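Local coordinates for GAF domain-containing protein (Thermoplasma acidophilum, PDB 4MN7) that probably reduces free methionine-R-sulfoxide to methionine, as a type II reductase of the fRMsr family built on a GAF domain, at residues 48-53 and 82-87; 25-30 and 107-112. The protein carries 1 engineered substitution. All coordinates share one frame; numbering follows the deposited sequence.

Contact 1 of 2, residues 48-53 and 82-87. Engineered in segment 82-87: Ser84 (natural residue Cys).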
ATOM      1  N   THR A  48      19.531   6.653   9.629  1.00 39.91           N
ATOM      2  CA  THR A  48      20.655   6.541   8.679  1.00 43.24           C
ATOM      3  C   THR A  48      21.127   7.929   8.337  1.00 39.79           C
ATOM      4  O   THR A  48      20.358   8.875   8.401  1.00 43.24           O
ATOM      5  CB  THR A  48      20.329   5.785   7.376  1.00 44.89           C
ATOM      6  OG1 THR A  48      21.515   5.741   6.524  1.00 40.37           O
ATOM      7  CG2 THR A  48      19.192   6.449   6.600  1.00 43.04           C
ATOM      8  N   ASP A  49      22.391   8.039   7.984  1.00 41.96           N
ATOM      9  CA  ASP A  49      22.939   9.289   7.469  1.00 48.40           C
ATOM     10  C   ASP A  49      22.687   9.459   5.956  1.00 53.57           C
ATOM     11  O   ASP A  49      22.892  10.553   5.411  1.00 51.65           O
ATOM     12  CB  ASP A  49      24.441   9.324   7.729  1.00 54.83           C
ATOM     13  CG  ASP A  49      24.770   9.647   9.180  1.00 60.52           C
ATOM     14  OD1 ASP A  49      24.108  10.559   9.748  1.00 69.15           O
ATOM     15  OD2 ASP A  49      25.687   8.992   9.738  1.00 64.23           O
ATOM     16  N   HIS A  50      22.259   8.376   5.286  1.00 41.29           N
ATOM     17  CA  HIS A  50      22.129   8.378   3.855  1.00 44.88           C
ATOM     18  C   HIS A  50      20.699   8.512   3.464  1.00 41.10           C
ATOM     19  O   HIS A  50      20.031   7.520   3.154  1.00 38.55           O
ATOM     20  CB  HIS A  50      22.757   7.114   3.299  1.00 46.13           C
ATOM     21  CG  HIS A  50      24.172   6.943   3.733  1.00 57.91           C
ATOM     22  ND1 HIS A  50      24.644   5.781   4.311  1.00 60.29           N
ATOM     23  CD2 HIS A  50      25.212   7.812   3.724  1.00 60.07           C
ATOM     24  CE1 HIS A  50      25.926   5.924   4.595  1.00 64.06           C
ATOM     25  NE2 HIS A  50      26.296   7.146   4.255  1.00 63.43           N
ATOM     26  N   VAL A  51      20.256   9.752   3.506  1.00 37.65           N
ATOM     27  CA  VAL A  51      18.895  10.142   3.206  1.00 36.83           C
ATOM     28  C   VAL A  51      18.729  10.477   1.730  1.00 35.27           C
ATOM     29  O   VAL A  51      17.654  10.217   1.188  1.00 38.02           O
ATOM     30  CB  VAL A  51      18.507  11.340   4.081  1.00 42.94           C
ATOM     31  CG1 VAL A  51      17.068  11.719   3.879  1.00 44.68           C
ATOM     32  CG2 VAL A  51      18.793  11.002   5.538  1.00 45.13           C
ATOM     33  N   GLU A  52      19.752  11.110   1.124  1.00 34.16           N
ATOM     34  CA  GLU A  52      19.790  11.366  -0.332  1.00 38.09           C
ATOM     35  C   GLU A  52      20.984  10.654  -0.897  1.00 39.17           C
ATOM     36  O   GLU A  52      22.088  10.757  -0.351  1.00 38.62           O
ATOM     37  CB  GLU A  52      19.906  12.833  -0.690  1.00 44.14           C
ATOM     38  CG  GLU A  52      18.930  13.747   0.041  1.00 49.44           C
ATOM     39  CD  GLU A  52      19.471  14.278   1.381  1.00 51.67           C
ATOM     40  OE1 GLU A  52      20.702  14.128   1.640  1.00 46.52           O
ATOM     41  OE2 GLU A  52      18.649  14.851   2.158  1.00 46.98           O
ATOM     42  N   ILE A  53      20.767   9.891  -1.961  1.00 34.02           N
ATOM     43  CA  ILE A  53      21.852   9.097  -2.593  1.00 36.55           C
ATOM     44  C   ILE A  53      21.903   9.393  -4.069  1.00 37.16           C
ATOM     45  O   ILE A  53      20.977   9.103  -4.810  1.00 32.57           O
ATOM     46  CB  ILE A  53      21.710   7.598  -2.337  1.00 37.48           C
ATOM     47  CG1 ILE A  53      21.686   7.306  -0.803  1.00 37.79           C
ATOM     48  CG2 ILE A  53      22.803   6.752  -3.020  1.00 34.30           C
ATOM     49  CD1 ILE A  53      21.225   5.863  -0.553  1.00 37.97           C
ATOM     50  N   LEU A  82      30.513   0.385   1.494  1.00 52.73           N
ATOM     51  CA  LEU A  82      30.375   0.608   2.965  1.00 64.11           C
ATOM     52  C   LEU A  82      28.903   0.604   3.266  1.00 56.71           C
ATOM     53  O   LEU A  82      28.123   1.150   2.500  1.00 52.21           O
ATOM     54  CB  LEU A  82      30.956   1.968   3.465  1.00 68.13           C
ATOM     55  CG  LEU A  82      32.385   2.095   4.061  1.00 72.11           C
ATOM     56  CD1 LEU A  82      32.686   3.525   4.527  1.00 68.54           C
ATOM     57  CD2 LEU A  82      32.680   1.096   5.183  1.00 72.46           C
ATOM     58  N   ALA A  83      28.539   0.013   4.392  1.00 59.04           N
ATOM     59  CA  ALA A  83      27.163   0.089   4.881  1.00 62.54           C
ATOM     60  C   ALA A  83      26.898   1.399   5.620  1.00 53.29           C
ATOM     61  O   ALA A  83      27.785   2.232   5.801  1.00 51.85           O
ATOM     62  CB  ALA A  83      26.797  -1.151   5.754  1.00 66.13           C
ATOM     63  N   SER A  84      25.640   1.570   5.998  1.00 43.67           N
ATOM     64  CA  SER A  84      25.178   2.702   6.773  1.00 47.21           C
ATOM     65  C   SER A  84      25.266   2.437   8.260  1.00 41.72           C
ATOM     66  O   SER A  84      25.150   3.350   9.047  1.00 48.54           O
ATOM     67  CB  SER A  84      23.714   3.005   6.409  1.00 50.65           C
ATOM     68  OG  SER A  84      23.579   3.393   5.053  1.00 63.51           O
ATOM     69  N   PHE A  85      25.452   1.180   8.641  1.00 43.01           N
ATOM     70  CA  PHE A  85      25.468   0.778  10.034  1.00 42.03           C
ATOM     71  C   PHE A  85      26.548  -0.243  10.209  1.00 45.71           C
ATOM     72  O   PHE A  85      26.800  -1.106   9.319  1.00 42.72           O
ATOM     73  CB  PHE A  85      24.129   0.199  10.551  1.00 43.24           C
ATOM     74  CG  PHE A  85      22.968   1.023  10.184  1.00 43.26           C
ATOM     75  CD1 PHE A  85      22.740   2.205  10.820  1.00 46.49           C
ATOM     76  CD2 PHE A  85      22.133   0.634   9.119  1.00 46.77           C
ATOM     77  CE1 PHE A  85      21.665   2.973  10.468  1.00 55.78           C
ATOM     78  CE2 PHE A  85      21.064   1.405   8.745  1.00 46.06           C
ATOM     79  CZ  PHE A  85      20.826   2.579   9.421  1.00 49.72           C
ATOM     80  N   PRO A  86      27.243  -0.117  11.345  1.00 49.76           N
ATOM     81  CA  PRO A  86      28.394  -0.956  11.525  1.00 53.42           C
ATOM     82  C   PRO A  86      27.985  -2.391  11.802  1.00 50.62           C
ATOM     83  O   PRO A  86      28.721  -3.324  11.421  1.00 54.21           O
ATOM     84  CB  PRO A  86      29.146  -0.288  12.703  1.00 51.59           C
ATOM     85  CG  PRO A  86      28.192   0.634  13.347  1.00 53.42           C
ATOM     86  CD  PRO A  86      27.144   0.976  12.341  1.00 49.60           C
ATOM     87  N   SER A  87      26.814  -2.578  12.426  1.00 43.35           N
ATOM     88  CA  SER A  87      26.301  -3.949  12.625  1.00 45.17           C
ATOM     89  C   SER A  87      25.942  -4.721  11.347  1.00 50.79           C
ATOM     90  O   SER A  87      25.908  -5.942  11.361  1.00 45.68           O
ATOM     91  CB  SER A  87      25.138  -3.960  13.587  1.00 47.02           C
ATOM     92  OG  SER A  87      24.097  -3.161  13.145  1.00 43.44           O
TER
HETATM   93  O   HOH W   1      20.740   3.670   4.857  1.00 54.19           O
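Two loops meet over the face of the GAF sheet that bears Trp27, where related reductases probably hold their substrate, and bring His50, Thr48 and the engineered Ser84 together. A direct hydrogen bond joins His50 ND1 and Ser84 OG at 2.7 Å; either atom could be the donor. It is nearly straight, 163°, and the hydroxyl sits in the plane of the imidazole, at its edge. Ser84 CB points toward the other loop, and OG, anti to the carbonyl carbon (chi1 -64°), is thereby set beside the histidine. A water ties the same hydroxyl to the threonine, 2.8 Å from Thr48 OG1 and 2.9 Å from Ser84 OG. Thr48 OG1 also accepts from His50 N at 3.0 Å, an ST turn that fixes the backbone carrying the imidazole. Behind the polar group, Thr48 CB packs obliquely on the Phe85 ring, 3.8 Å from CZ. A valine in place of Thr48 would probably leave His50 N without its acceptor and the bridging water without one of its partners. The natural cysteine stands here beside the histidine, consistent with the thiol-bearing loop over the substrate pocket of GAF-type free methionine-R-sulfoxide reductases.

Contact 2 of 2, residues 25-30 and 107-112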
ATOM      1  N   TYR A  25      15.695  -9.174   9.429  1.00 46.10           N
ATOM      2  CA  TYR A  25      15.557  -7.878   8.779  1.00 38.54           C
ATOM      3  C   TYR A  25      15.693  -6.854   9.866  1.00 38.61           C
ATOM      4  O   TYR A  25      14.800  -6.731  10.669  1.00 37.94           O
ATOM      5  CB  TYR A  25      14.195  -7.712   8.085  1.00 35.67           C
ATOM      6  CG  TYR A  25      13.958  -8.576   6.864  1.00 38.42           C
ATOM      7  CD1 TYR A  25      14.751  -9.673   6.544  1.00 34.83           C
ATOM      8  CD2 TYR A  25      12.894  -8.306   6.023  1.00 34.36           C
ATOM      9  CE1 TYR A  25      14.476 -10.451   5.420  1.00 41.48           C
ATOM     10  CE2 TYR A  25      12.624  -9.082   4.902  1.00 35.58           C
ATOM     11  CZ  TYR A  25      13.411 -10.142   4.615  1.00 40.88           C
ATOM     12  OH  TYR A  25      13.120 -10.854   3.519  1.00 39.07           O
ATOM     13  N   ASP A  26      16.807  -6.107   9.887  1.00 35.50           N
ATOM     14  CA  ASP A  26      17.080  -5.135  10.957  1.00 35.52           C
ATOM     15  C   ASP A  26      16.825  -3.675  10.628  1.00 39.90           C
ATOM     16  O   ASP A  26      16.620  -2.914  11.522  1.00 37.38           O
ATOM     17  CB  ASP A  26      18.528  -5.291  11.430  1.00 43.05           C
ATOM     18  CG  ASP A  26      18.741  -6.625  12.112  1.00 44.38           C
ATOM     19  OD1 ASP A  26      17.982  -6.824  13.061  1.00 43.50           O
ATOM     20  OD2 ASP A  26      19.552  -7.463  11.673  1.00 38.47           O
ATOM     21  N   TRP A  27      16.799  -3.307   9.336  1.00 39.77           N
ATOM     22  CA  TRP A  27      16.508  -1.974   8.875  1.00 33.24           C
ATOM     23  C   TRP A  27      15.777  -2.142   7.550  1.00 31.12           C
ATOM     24  O   TRP A  27      16.190  -2.892   6.694  1.00 35.33           O
ATOM     25  CB  TRP A  27      17.827  -1.156   8.682  1.00 33.75           C
ATOM     26  CG  TRP A  27      17.641   0.338   8.481  1.00 33.52           C
ATOM     27  CD1 TRP A  27      17.524   1.278   9.424  1.00 35.95           C
ATOM     28  CD2 TRP A  27      17.467   0.999   7.238  1.00 37.20           C
ATOM     29  NE1 TRP A  27      17.325   2.499   8.869  1.00 33.72           N
ATOM     30  CE2 TRP A  27      17.270   2.348   7.515  1.00 33.19           C
ATOM     31  CE3 TRP A  27      17.476   0.570   5.896  1.00 36.25           C
ATOM     32  CZ2 TRP A  27      17.054   3.282   6.521  1.00 34.85           C
ATOM     33  CZ3 TRP A  27      17.260   1.505   4.893  1.00 37.60           C
ATOM     34  CH2 TRP A  27      17.080   2.846   5.210  1.00 36.83           C
ATOM     35  N   VAL A  28      14.666  -1.459   7.414  1.00 34.01           N
ATOM     36  CA  VAL A  28      13.903  -1.445   6.206  1.00 30.82           C
ATOM     37  C   VAL A  28      13.591  -0.036   5.777  1.00 34.75           C
ATOM     38  O   VAL A  28      13.092   0.755   6.554  1.00 34.70           O
ATOM     39  CB  VAL A  28      12.594  -2.231   6.393  1.00 34.57           C
ATOM     40  CG1 VAL A  28      11.856  -2.310   5.052  1.00 33.74           C
ATOM     41  CG2 VAL A  28      12.912  -3.640   6.897  1.00 29.84           C
ATOM     42  N   GLY A  29      13.879   0.258   4.527  1.00 32.42           N
ATOM     43  CA  GLY A  29      13.559   1.556   3.956  1.00 36.28           C
ATOM     44  C   GLY A  29      13.125   1.560   2.515  1.00 33.26           C
ATOM     45  O   GLY A  29      13.494   0.684   1.732  1.00 31.76           O
ATOM     46  N   PHE A  30      12.333   2.582   2.181  1.00 33.09           N
ATOM     47  CA  PHE A  30      11.981   2.874   0.848  1.00 34.28           C
ATOM     48  C   PHE A  30      12.691   4.145   0.424  1.00 36.36           C
ATOM     49  O   PHE A  30      12.473   5.260   1.011  1.00 33.54           O
ATOM     50  CB  PHE A  30      10.494   3.082   0.650  1.00 34.43           C
ATOM     51  CG  PHE A  30       9.639   1.808   0.709  1.00 36.76           C
ATOM     52  CD1 PHE A  30       9.434   1.134   1.890  1.00 36.61           C
ATOM     53  CD2 PHE A  30       8.970   1.348  -0.411  1.00 31.69           C
ATOM     54  CE1 PHE A  30       8.617  -0.011   1.942  1.00 36.39           C
ATOM     55  CE2 PHE A  30       8.132   0.237  -0.339  1.00 33.83           C
ATOM     56  CZ  PHE A  30       7.975  -0.446   0.844  1.00 33.66           C
ATOM     57  N   ASP A 107      15.271  -1.130   0.490  1.00 29.71           N
ATOM     58  CA  ASP A 107      16.599  -1.410   0.992  1.00 29.04           C
ATOM     59  C   ASP A 107      16.492  -2.009   2.353  1.00 27.68           C
ATOM     60  O   ASP A 107      15.915  -1.399   3.271  1.00 28.66           O
ATOM     61  CB  ASP A 107      17.373  -0.079   1.080  1.00 28.45           C
ATOM     62  CG  ASP A 107      18.827  -0.228   1.530  1.00 33.07           C
ATOM     63  OD1 ASP A 107      19.419  -1.325   1.341  1.00 34.39           O
ATOM     64  OD2 ASP A 107      19.392   0.778   2.063  1.00 33.14           O
ATOM     65  N   ILE A 108      17.050  -3.202   2.510  1.00 31.28           N
ATOM     66  CA  ILE A 108      17.013  -3.882   3.814  1.00 31.22           C
ATOM     67  C   ILE A 108      18.407  -4.350   4.250  1.00 30.66           C
ATOM     68  O   ILE A 108      19.115  -5.028   3.511  1.00 29.59           O
ATOM     69  CB  ILE A 108      16.084  -5.118   3.724  1.00 32.03           C
ATOM     70  CG1 ILE A 108      14.709  -4.712   3.259  1.00 32.33           C
ATOM     71  CG2 ILE A 108      15.964  -5.790   5.064  1.00 36.45           C
ATOM     72  CD1 ILE A 108      13.716  -5.872   3.058  1.00 36.11           C
ATOM     73  N   ASP A 109      18.746  -4.054   5.493  1.00 30.44           N
ATOM     74  CA  ASP A 109      20.001  -4.436   6.129  1.00 33.31           C
ATOM     75  C   ASP A 109      19.680  -5.544   7.147  1.00 35.37           C
ATOM     76  O   ASP A 109      18.651  -5.501   7.860  1.00 33.20           O
ATOM     77  CB  ASP A 109      20.575  -3.275   7.016  1.00 37.25           C
ATOM     78  CG  ASP A 109      21.206  -2.135   6.199  1.00 42.68           C
ATOM     79  OD1 ASP A 109      20.477  -1.443   5.491  1.00 46.13           O
ATOM     80  OD2 ASP A 109      22.424  -1.905   6.304  1.00 46.59           O
ATOM     81  N   SER A 110      20.596  -6.491   7.233  1.00 39.65           N
ATOM     82  CA  SER A 110      20.610  -7.475   8.269  1.00 35.79           C
ATOM     83  C   SER A 110      21.963  -7.438   9.008  1.00 37.60           C
ATOM     84  O   SER A 110      23.008  -7.389   8.356  1.00 34.03           O
ATOM     85  CB  SER A 110      20.503  -8.855   7.651  1.00 37.27           C
ATOM     86  OG  SER A 110      20.451  -9.820   8.712  1.00 42.09           O
ATOM     87  N   ASP A 111      21.905  -7.621  10.333  1.00 37.42           N
ATOM     88  CA  ASP A 111      23.092  -7.825  11.160  1.00 45.37           C
ATOM     89  C   ASP A 111      23.673  -9.224  11.009  1.00 42.76           C
ATOM     90  O   ASP A 111      24.769  -9.457  11.473  1.00 42.90           O
ATOM     91  CB  ASP A 111      22.791  -7.577  12.640  1.00 41.20           C
ATOM     92  CG  ASP A 111      22.475  -6.139  12.938  1.00 46.25           C
ATOM     93  OD1 ASP A 111      22.719  -5.264  12.077  1.00 47.61           O
ATOM     94  OD2 ASP A 111      21.933  -5.852  14.030  1.00 50.63           O
ATOM     95  N   LYS A 112      22.963 -10.132  10.338  1.00 44.35           N
ATOM     96  CA  LYS A 112      23.441 -11.505  10.120  1.00 43.29           C
ATOM     97  C   LYS A 112      24.000 -11.622   8.746  1.00 43.76           C
ATOM     98  O   LYS A 112      23.626 -10.894   7.825  1.00 42.94           O
ATOM     99  CB  LYS A 112      22.294 -12.505  10.271  1.00 50.37           C
ATOM    100  CG  LYS A 112      21.513 -12.357  11.576  1.00 59.19           C
ATOM    101  CD  LYS A 112      22.191 -13.011  12.781  1.00 68.20           C
ATOM    102  CE  LYS A 112      22.448 -12.030  13.929  1.00 83.02           C
ATOM    103  NZ  LYS A 112      21.289 -11.162  14.277  1.00 83.55           N
TER
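Asp109 O takes two backbone N-H groups, from Asp26 N at 2.8 Å and, less straight, from Trp27 N at 3.2 Å. That doubled grip is a classic beta bulge at the start of strand 27-34. Beyond it the ladder is regular: Asp109 N returns to Trp27 O, and Gly29 exchanges bonds with Asp107 in both directions. Between these pairs lies the non-hydrogen-bonded pair Val28 and Ile108, where Ile108 CA approaches Trp27 O at 3.2 Å in a CA-H...O contact.

The two strands are central neighbours in the antiparallel GAF sheet, the axes of 27-30 and 107-110 lying 4.8 Å apart. The face bearing Val28 and Ile108 is covered by helices 2-21 and 118-136. There Ile108 CG2 sits over the face of the Tyr25 ring, 4.3 Å from its centroid, a CH-pi contact, while CD1 reaches CE2 of that ring. Tyr25 OH hydrogen-bonds Asp120.

On the other face the Trp27 indole, CG anti to the backbone N (chi1 -168°), runs forward over Gly29. Its CZ3 comes within 3.6 Å of Asp107 OD2, and its CE3 meets Asp109 OD1. Trp27 NE1 hydrogen-bonds Glu46 O, and Asp109 OD2 Thr88.

Backbone Asp111 N hydrogen-bonds side-chain atom Asp26 OD2 at 2.7 Å, almost straight at 173° and on the anti side of the carboxylate. The carboxylates stack, planes 23° apart, an approach of like charges; Asp111 OD1 hydrogen-bonds Ser87.

After helix 2-21 the chain enters 25-30, the first half of contact 2, and runs through strands 27-34 and 37-44 to 48-53, a loop leading into strand 52-53. Helix 59-66 and strand 70-72 follow before 82-87 closes contact 1; strands 90-98 and 101-110 then bring 107-112 back beside 25-30. Contact 1 is thus nested within the loop closed by contact 2. Contact 2 joins two central strands of the sheet, whereas contact 1 joins the loops lying over one of its faces. Their centres are 11 Å apart, and they touch: Phe85 and Thr48 pack on Trp27, seating the loops on the sheet, while Ser87 ties 82-87 to the turn after strand 101-110.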